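Local coordinates for protein L-amino acid deaminase (Proteus vulgaris, PDB 5HXW) that probably catalyses the oxidative deamination of L-amino acids as a membrane-bound, FAD-dependent oxidoreductase, at residues A[127-130]-A[131-135]; A[330-333]-A[334-338]; A[351-354]-A[355-358]. All blocks are in the same frame, centred on the assembly; numbering follows the deposited sequence.

Interaction 1: residues A[127-130]-A[131-135]; sequences DEED and LVNVR
The side chains of Glu-128 and Leu-131 lie alongside each other and extend in a common direction. The acid bends at chi2 (-68°), which brings its carboxylate back along the leucine. There OE1 of Glu-128 lies 3.6 Å from CD2 of Leu-131. The leucine also packs on Ile-174 and Pro-125. Asp-130 is held from outside. Its OD2 accepts from the backbone N of Leu-126, and OD1 has a long, weak ion pair with Lys-87. The same OD1 passes CG2 of Val-134 at 4.1 Å. All this belongs to the first turns of helix 128-143, with Asp-127 at the N-cap position. The side chain of Asp-127 makes no capping bond, but its carbonyl O accepts from Leu-131 N at 3.3 Å. The i to i+4 bonds continue, and Val-134 N donates to Asp-130 O at 2.9 Å. Further round, CG of Asn-133 sits beside its backbone N (chi1 -66°), which sets the amide by the preceding turn. ND2 of Asn-133 comes to 2.9 Å from O of Glu-129, but the angle is too poor for a hydrogen bond. The Glu-129 carboxylate and this amide are turned 54° apart.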
# COMPACT_ATOMS: atom_id res chain seq x y z
N ASP A 127 0.52 23.81 13.60
CA ASP A 127 0.93 24.72 14.67
C ASP A 127 2.36 25.20 14.47
O ASP A 127 3.05 24.76 13.54
CB ASP A 127 0.80 24.02 16.03
CG ASP A 127 -0.64 23.69 16.40
OD1 ASP A 127 -1.43 24.62 16.66
OD2 ASP A 127 -0.97 22.49 16.45
N GLU A 128 2.80 26.12 15.33
CA GLU A 128 4.22 26.50 15.43
C GLU A 128 5.07 25.34 15.94
O GLU A 128 6.24 25.21 15.55
CB GLU A 128 4.40 27.73 16.34
CG GLU A 128 4.07 29.07 15.69
CD GLU A 128 5.05 29.49 14.60
OE1 GLU A 128 6.25 29.13 14.66
OE2 GLU A 128 4.62 30.20 13.66
N GLU A 129 4.48 24.52 16.81
CA GLU A 129 5.11 23.32 17.36
C GLU A 129 5.35 22.27 16.27
O GLU A 129 6.39 21.61 16.25
CB GLU A 129 4.26 22.73 18.48
CG GLU A 129 4.98 21.72 19.37
CD GLU A 129 4.04 20.85 20.17
OE1 GLU A 129 3.26 20.08 19.56
OE2 GLU A 129 4.08 20.92 21.41
N ASP A 130 4.37 22.13 15.37
CA ASP A 130 4.46 21.23 14.21
C ASP A 130 5.58 21.66 13.26
O ASP A 130 6.26 20.81 12.69
CB ASP A 130 3.12 21.16 13.48
CG ASP A 130 3.07 20.05 12.42
OD1 ASP A 130 3.82 19.05 12.52
OD2 ASP A 130 2.24 20.16 11.49
N LEU A 131 5.75 22.97 13.10
CA LEU A 131 6.82 23.56 12.29
C LEU A 131 8.22 23.23 12.82
O LEU A 131 9.13 22.95 12.04
CB LEU A 131 6.62 25.09 12.18
CG LEU A 131 7.61 26.01 11.45
CD1 LEU A 131 7.70 25.72 9.96
CD2 LEU A 131 7.23 27.46 11.68
N VAL A 132 8.36 23.26 14.15
CA VAL A 132 9.62 22.91 14.84
C VAL A 132 9.92 21.41 14.68
O VAL A 132 11.06 21.04 14.39
CB VAL A 132 9.61 23.35 16.33
CG1 VAL A 132 10.86 22.88 17.07
CG2 VAL A 132 9.49 24.87 16.45
N ASN A 133 8.89 20.58 14.85
CA ASN A 133 8.99 19.13 14.64
C ASN A 133 9.36 18.75 13.21
O ASN A 133 10.15 17.83 12.99
CB ASN A 133 7.68 18.43 15.04
CG ASN A 133 7.39 18.52 16.53
OD1 ASN A 133 8.28 18.38 17.37
ND2 ASN A 133 6.12 18.75 16.87
N VAL A 134 8.80 19.49 12.25
CA VAL A 134 9.12 19.34 10.83
C VAL A 134 10.56 19.76 10.54
O VAL A 134 11.30 19.03 9.88
CB VAL A 134 8.08 20.08 9.94
CG1 VAL A 134 8.65 20.52 8.60
CG2 VAL A 134 6.85 19.21 9.74
N ARG A 135 10.96 20.93 11.07
CA ARG A 135 12.33 21.44 10.94
C ARG A 135 13.38 20.49 11.50
O ARG A 135 14.39 20.23 10.84
CB ARG A 135 12.47 22.83 11.58
CG ARG A 135 12.79 23.92 10.58
CD ARG A 135 13.15 25.23 11.27
NE ARG A 135 11.99 26.10 11.41
CZ ARG A 135 11.65 27.07 10.55
NH1 ARG A 135 12.37 27.31 9.47
NH2 ARG A 135 10.57 27.80 10.79

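Interaction 2: residues A[330-333]-A[334-338]; sequences LNEQ and LINSF. With 16A (cetyl-trimethyl-ammonium), chain I; 16A (cetyl-trimethyl-ammonium), chain H.
An asparagine N-cap opens helix 332-339, whose first turns line the binding sites of two cetyl-trimethyl-ammonium molecules. OD1 of Asn-331 accepts from Gln-333 N at 2.8 Å. The donor lies in the carbonyl plane of the side-chain amide, and the N-H points almost straight at the oxygen (164°). Backbone bonds then take over, with Asn-336 N donating to Glu-332 O and Ser-337 N to Gln-333 O. The detergent of chain I runs past the apolar side. Its headgroup end meets the cap, where C16 lies 3.2 Å from the carbonyl O of Asn-331. Its chain continues along CD1 of Ile-335, 3.7 Å from C14. CD2 of Leu-334 meets the same chain and also CD1 of Leu-330, 3.7 Å away, the two leucines crossing at an angle. CG of Leu-334 is anti to its backbone N (chi1 -174°), which leaves the branch turned back toward Leu-330. The detergent of chain H passes further along the helix, with C9 3.9 Å from CD1 of Ile-335. Ile-335 therefore touches both molecules. On another side of the helix, Gln-333 is bent at chi2 (-64°) and its amide stands perpendicular to that of Asn-336. A weak hydrogen bond joins them, from ND2 of Asn-336 to OE1 of Gln-333 at 3.4 Å.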
# COMPACT_ATOMS: atom_id res chain seq x y z
N LEU A 330 -18.75 1.31 14.37
CA LEU A 330 -19.48 0.06 14.45
C LEU A 330 -20.35 -0.11 13.21
O LEU A 330 -21.24 0.70 12.95
CB LEU A 330 -20.33 -0.01 15.73
CG LEU A 330 -21.10 -1.32 15.97
CD1 LEU A 330 -20.18 -2.42 16.49
CD2 LEU A 330 -22.26 -1.10 16.93
N ASN A 331 -20.08 -1.17 12.46
CA ASN A 331 -20.82 -1.51 11.25
C ASN A 331 -20.89 -3.02 11.01
O ASN A 331 -20.71 -3.81 11.94
CB ASN A 331 -20.26 -0.75 10.03
CG ASN A 331 -18.81 -1.09 9.75
OD1 ASN A 331 -18.43 -2.26 9.73
ND2 ASN A 331 -18.00 -0.07 9.53
N GLU A 332 -21.13 -3.41 9.76
CA GLU A 332 -21.32 -4.81 9.37
C GLU A 332 -20.05 -5.67 9.44
O GLU A 332 -20.12 -6.90 9.37
CB GLU A 332 -22.00 -4.92 7.99
CG GLU A 332 -21.23 -4.33 6.81
CD GLU A 332 -21.48 -2.84 6.60
OE1 GLU A 332 -22.64 -2.39 6.72
OE2 GLU A 332 -20.50 -2.12 6.30
N GLN A 333 -18.89 -5.01 9.59
CA GLN A 333 -17.60 -5.70 9.71
C GLN A 333 -17.50 -6.58 10.96
O GLN A 333 -16.89 -7.65 10.91
CB GLN A 333 -16.42 -4.73 9.65
CG GLN A 333 -16.27 -3.99 8.33
CD GLN A 333 -15.96 -4.91 7.17
OE1 GLN A 333 -16.86 -5.39 6.48
NE2 GLN A 333 -14.68 -5.18 6.95
N LEU A 334 -18.10 -6.13 12.06
CA LEU A 334 -18.16 -6.92 13.29
C LEU A 334 -18.87 -8.25 13.07
O LEU A 334 -18.35 -9.31 13.44
CB LEU A 334 -18.82 -6.13 14.44
CG LEU A 334 -18.81 -6.79 15.83
CD1 LEU A 334 -17.42 -6.83 16.45
CD2 LEU A 334 -19.78 -6.08 16.76
N ILE A 335 -20.05 -8.18 12.45
CA ILE A 335 -20.86 -9.36 12.14
C ILE A 335 -20.13 -10.30 11.17
O ILE A 335 -20.10 -11.51 11.38
CB ILE A 335 -22.27 -8.96 11.63
CG1 ILE A 335 -23.02 -8.07 12.65
CG2 ILE A 335 -23.09 -10.19 11.26
CD1 ILE A 335 -23.35 -8.70 14.00
N ASN A 336 -19.52 -9.72 10.12
CA ASN A 336 -18.67 -10.48 9.19
C ASN A 336 -17.48 -11.15 9.88
O ASN A 336 -17.15 -12.30 9.56
CB ASN A 336 -18.17 -9.59 8.04
CG ASN A 336 -19.28 -9.08 7.13
OD1 ASN A 336 -20.38 -9.64 7.07
ND2 ASN A 336 -18.99 -8.01 6.40
N SER A 337 -16.87 -10.43 10.82
CA SER A 337 -15.73 -10.92 11.60
C SER A 337 -16.06 -12.16 12.41
O SER A 337 -15.29 -13.12 12.42
CB SER A 337 -15.21 -9.82 12.53
OG SER A 337 -13.93 -10.14 13.03
N PHE A 338 -17.22 -12.15 13.08
CA PHE A 338 -17.67 -13.28 13.88
C PHE A 338 -18.07 -14.50 13.05
O PHE A 338 -18.01 -15.63 13.54
CB PHE A 338 -18.80 -12.88 14.85
CG PHE A 338 -18.31 -12.23 16.11
CD1 PHE A 338 -17.53 -12.94 17.04
CD2 PHE A 338 -18.64 -10.90 16.40
CE1 PHE A 338 -17.09 -12.33 18.21
CE2 PHE A 338 -18.20 -10.29 17.57
CZ PHE A 338 -17.42 -11.01 18.47
C1 16A I . -21.49 -3.19 25.39
C2 16A I . -20.92 -4.59 25.46
C3 16A I . -21.81 -5.59 24.73
C4 16A I . -21.12 -6.95 24.65
C5 16A I . -21.47 -7.67 23.35
C6 16A I . -20.24 -7.85 22.45
C7 16A I . -20.50 -8.86 21.33
C8 16A I . -21.18 -8.23 20.11
C9 16A I . -22.64 -8.69 19.99
C10 16A I . -23.23 -8.36 18.61
C11 16A I . -23.81 -6.95 18.56
C12 16A I . -24.39 -6.65 17.18
C13 16A I . -23.72 -5.45 16.53
C14 16A I . -24.26 -5.25 15.12
C15 16A I . -23.54 -4.13 14.38
C16 16A I . -23.79 -4.20 12.87
N1 16A I . -24.52 -3.07 12.23
C17 16A I . -25.94 -3.16 12.54
C18 16A I . -24.03 -1.75 12.65
C19 16A I . -24.42 -3.15 10.76
C1 16A H . -30.22 -9.12 21.51
C2 16A H . -28.95 -8.95 20.69
C3 16A H . -28.66 -10.20 19.88
C4 16A H . -27.60 -9.94 18.82
C5 16A H . -26.98 -11.25 18.34
C6 16A H . -26.67 -11.21 16.85
C7 16A H . -25.32 -11.86 16.57
C8 16A H . -25.29 -12.53 15.20
C9 16A H . -23.87 -12.54 14.64
C10 16A H . -23.59 -13.83 13.89
C11 16A H . -22.72 -14.78 14.70
C12 16A H . -21.72 -15.50 13.81
C13 16A H . -22.15 -16.94 13.55
C14 16A H . -21.13 -17.90 14.14
C15 16A H . -20.67 -18.94 13.12
C16 16A H . -19.19 -18.74 12.77
N1 16A H . -18.20 -19.73 13.30
C17 16A H . -18.15 -19.77 14.78
C18 16A H . -18.45 -21.09 12.79
C19 16A H . -16.87 -19.31 12.84

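Interaction 3: residues A[351-354]-A[355-358]. With FAD (flavin-adenine dinucleotide), chain G.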
# COMPACT_ATOMS: atom_id res chain seq x y z
N PRO A 351 -12.91 -18.71 3.54
CA PRO A 351 -13.48 -17.35 3.60
C PRO A 351 -13.04 -16.44 2.44
O PRO A 351 -13.74 -15.48 2.12
CB PRO A 351 -12.94 -16.80 4.92
CG PRO A 351 -12.61 -18.00 5.73
CD PRO A 351 -12.11 -19.00 4.74
N PHE A 352 -11.90 -16.77 1.83
CA PHE A 352 -11.39 -16.07 0.64
C PHE A 352 -12.30 -16.28 -0.58
O PHE A 352 -12.23 -15.51 -1.54
CB PHE A 352 -9.97 -16.52 0.30
CG PHE A 352 -9.03 -16.52 1.47
CD1 PHE A 352 -8.65 -15.33 2.09
CD2 PHE A 352 -8.50 -17.72 1.94
CE1 PHE A 352 -7.78 -15.33 3.17
CE2 PHE A 352 -7.62 -17.73 3.02
CZ PHE A 352 -7.26 -16.54 3.63
N GLU A 353 -13.11 -17.33 -0.54
CA GLU A 353 -14.13 -17.60 -1.56
C GLU A 353 -15.48 -17.05 -1.11
O GLU A 353 -16.24 -16.50 -1.92
CB GLU A 353 -14.23 -19.10 -1.85
CG GLU A 353 -12.95 -19.75 -2.36
CD GLU A 353 -12.90 -21.24 -2.08
OE1 GLU A 353 -12.11 -21.65 -1.20
OE2 GLU A 353 -13.65 -22.00 -2.73
N GLN A 354 -15.76 -17.21 0.18
CA GLN A 354 -17.02 -16.78 0.82
C GLN A 354 -17.19 -15.26 0.84
O GLN A 354 -18.30 -14.74 0.69
CB GLN A 354 -17.07 -17.33 2.25
CG GLN A 354 -18.46 -17.55 2.82
CD GLN A 354 -18.45 -18.36 4.10
OE1 GLN A 354 -17.92 -17.93 5.12
NE2 GLN A 354 -19.03 -19.55 4.04
N PHE A 355 -16.07 -14.56 1.03
CA PHE A 355 -16.03 -13.10 1.06
C PHE A 355 -15.08 -12.60 -0.03
O PHE A 355 -14.33 -11.64 0.20
CB PHE A 355 -15.58 -12.61 2.45
CG PHE A 355 -16.54 -12.93 3.57
CD1 PHE A 355 -17.58 -12.05 3.89
CD2 PHE A 355 -16.40 -14.10 4.32
CE1 PHE A 355 -18.46 -12.34 4.93
CE2 PHE A 355 -17.28 -14.39 5.35
CZ PHE A 355 -18.31 -13.51 5.66
N ARG A 356 -15.12 -13.23 -1.20
CA ARG A 356 -14.17 -12.98 -2.30
C ARG A 356 -14.01 -11.51 -2.67
O ARG A 356 -12.89 -10.99 -2.70
CB ARG A 356 -14.53 -13.82 -3.54
CG ARG A 356 -13.57 -13.64 -4.72
CD ARG A 356 -14.04 -14.40 -5.95
NE ARG A 356 -13.53 -15.77 -5.97
CZ ARG A 356 -14.23 -16.84 -5.60
NH1 ARG A 356 -15.48 -16.73 -5.17
NH2 ARG A 356 -13.67 -18.04 -5.66
N ASN A 357 -15.13 -10.84 -2.93
CA ASN A 357 -15.13 -9.45 -3.36
C ASN A 357 -15.65 -8.53 -2.27
O ASN A 357 -16.76 -8.71 -1.76
CB ASN A 357 -15.94 -9.29 -4.66
CG ASN A 357 -15.49 -10.25 -5.75
OD1 ASN A 357 -14.30 -10.37 -6.05
ND2 ASN A 357 -16.44 -10.95 -6.35
N MET A 358 -14.82 -7.56 -1.89
CA MET A 358 -15.18 -6.56 -0.88
C MET A 358 -16.25 -5.64 -1.44
O MET A 358 -16.21 -5.27 -2.62
CB MET A 358 -13.96 -5.75 -0.43
CG MET A 358 -12.78 -6.58 0.07
SD MET A 358 -11.45 -5.64 0.84
CE MET A 358 -10.91 -4.56 -0.49
PA FAD G . -3.23 -5.69 -2.11
O1A FAD G . -4.61 -5.63 -1.51
O2A FAD G . -2.87 -4.70 -3.18
O5B FAD G . -3.00 -7.17 -2.69
C5B FAD G . -3.41 -8.32 -1.97
C4B FAD G . -4.07 -9.27 -2.95
O4B FAD G . -4.04 -10.60 -2.43
C3B FAD G . -5.53 -8.92 -3.18
O3B FAD G . -5.69 -8.68 -4.59
C2B FAD G . -6.30 -10.14 -2.72
O2B FAD G . -7.41 -10.44 -3.57
C1B FAD G . -5.26 -11.24 -2.78
N9A FAD G . -5.50 -12.37 -1.85
C8A FAD G . -5.71 -12.29 -0.52
N7A FAD G . -5.87 -13.51 0.03
C5A FAD G . -5.76 -14.41 -0.96
C6A FAD G . -5.83 -15.88 -1.08
N6A FAD G . -6.05 -16.63 0.02
N1A FAD G . -5.66 -16.44 -2.30
C2A FAD G . -5.43 -15.69 -3.40
N3A FAD G . -5.36 -14.34 -3.37
C4A FAD G . -5.51 -13.66 -2.21
N1 FAD G . 0.48 3.68 -0.53
C2 FAD G . 1.36 4.63 -0.93
O2 FAD G . 2.55 4.29 -1.09
N3 FAD G . 0.99 5.91 -1.15
C4 FAD G . -0.28 6.33 -0.99
O4 FAD G . -0.58 7.53 -1.21
C4X FAD G . -1.31 5.35 -0.55
N5 FAD G . -2.61 5.68 -0.36
C5X FAD G . -3.53 4.76 0.05
C6 FAD G . -4.87 5.12 0.23
C7 FAD G . -5.81 4.18 0.64
C7M FAD G . -7.25 4.61 0.83
C8 FAD G . -5.39 2.77 0.88
C8M FAD G . -6.33 1.68 1.31
C9 FAD G . -4.06 2.41 0.69
C9A FAD G . -3.11 3.34 0.29
N10 FAD G . -1.76 2.97 0.08
C10 FAD G . -0.83 3.96 -0.32
C1' FAD G . -1.31 1.59 0.35
C2' FAD G . -1.19 0.62 -0.79
O2' FAD G . -2.42 0.57 -1.52
C3' FAD G . -0.94 -0.76 -0.17
O3' FAD G . -0.03 -0.68 0.95
C4' FAD G . -0.44 -1.77 -1.20
O4' FAD G . -1.37 -1.90 -2.29
C5' FAD G . -0.27 -3.12 -0.51
O5' FAD G . -0.14 -4.11 -1.52
P FAD G . -0.54 -5.63 -1.22
O1P FAD G . -0.21 -6.39 -2.46
O2P FAD G . 0.09 -6.04 0.08
O3P FAD G . -2.13 -5.59 -0.95
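The Phe-355 ring meets the carbonyl O of Pro-351 at its edge, in the ring plane. The side chain of Gln-354 runs alongside that of Phe-355, with its amide plane turned 81° from the ring, and OE1 of Gln-354 lies 3.6 Å from CE2 of Phe-355. The Phe-352 ring carries the amino group of the FAD adenine on one face. N6A sits over the ring centre, 3.2 Å above the plane. The guanidinium of Arg-356 has CA of Glu-353 over one face, offset toward the rim. Its NH2 passes CG of Glu-353 at 3.8 Å, but the two charged groups do not meet. Each has a partner elsewhere: OE1 of Glu-353 bonds to Ser-350 and forms a salt bridge with Arg-211, while NH2 of Arg-356 pairs with Glu-226. The Arg-356 chain leaves anti to the backbone N (chi1 -179°) and turns at chi3 (-88°), which lays the guanidinium beside Glu-353. The backbone holds the turn together. Phe-355 N donates to Pro-351 O at 2.7 Å, and CA of Arg-356 makes a CA-H...O contact with Phe-352 O at 3.3 Å. Phe-355 is the first residue to leave helical torsions. The arrangement is the C-terminal end of the short helix 351-354, which places Phe-352 against the adenine in the FAD pocket.

Interactions 2 and 3 are neighbours, with centres about 14 Å apart. Helices 332-339 and 351-354 follow each other in the chain, and OD1 of Asn-336 packs on CE1 of Phe-355, just after the second helix, at 3.9 Å. Both lie near ligands. Interaction 3 reaches the FAD directly through Phe-352, whereas in interaction 2 the side chain of Gln-333 is about 12 Å from the FAD and the detergents are the direct partners. In interaction 3, the side chain of Gln-354 is still about 8 Å from a bound cetyl-trimethyl-ammonium. Interaction 1 stands apart, away from the annotated sites. Its centre is about 39 Å from that of interaction 2 and about 44 Å from that of interaction 3.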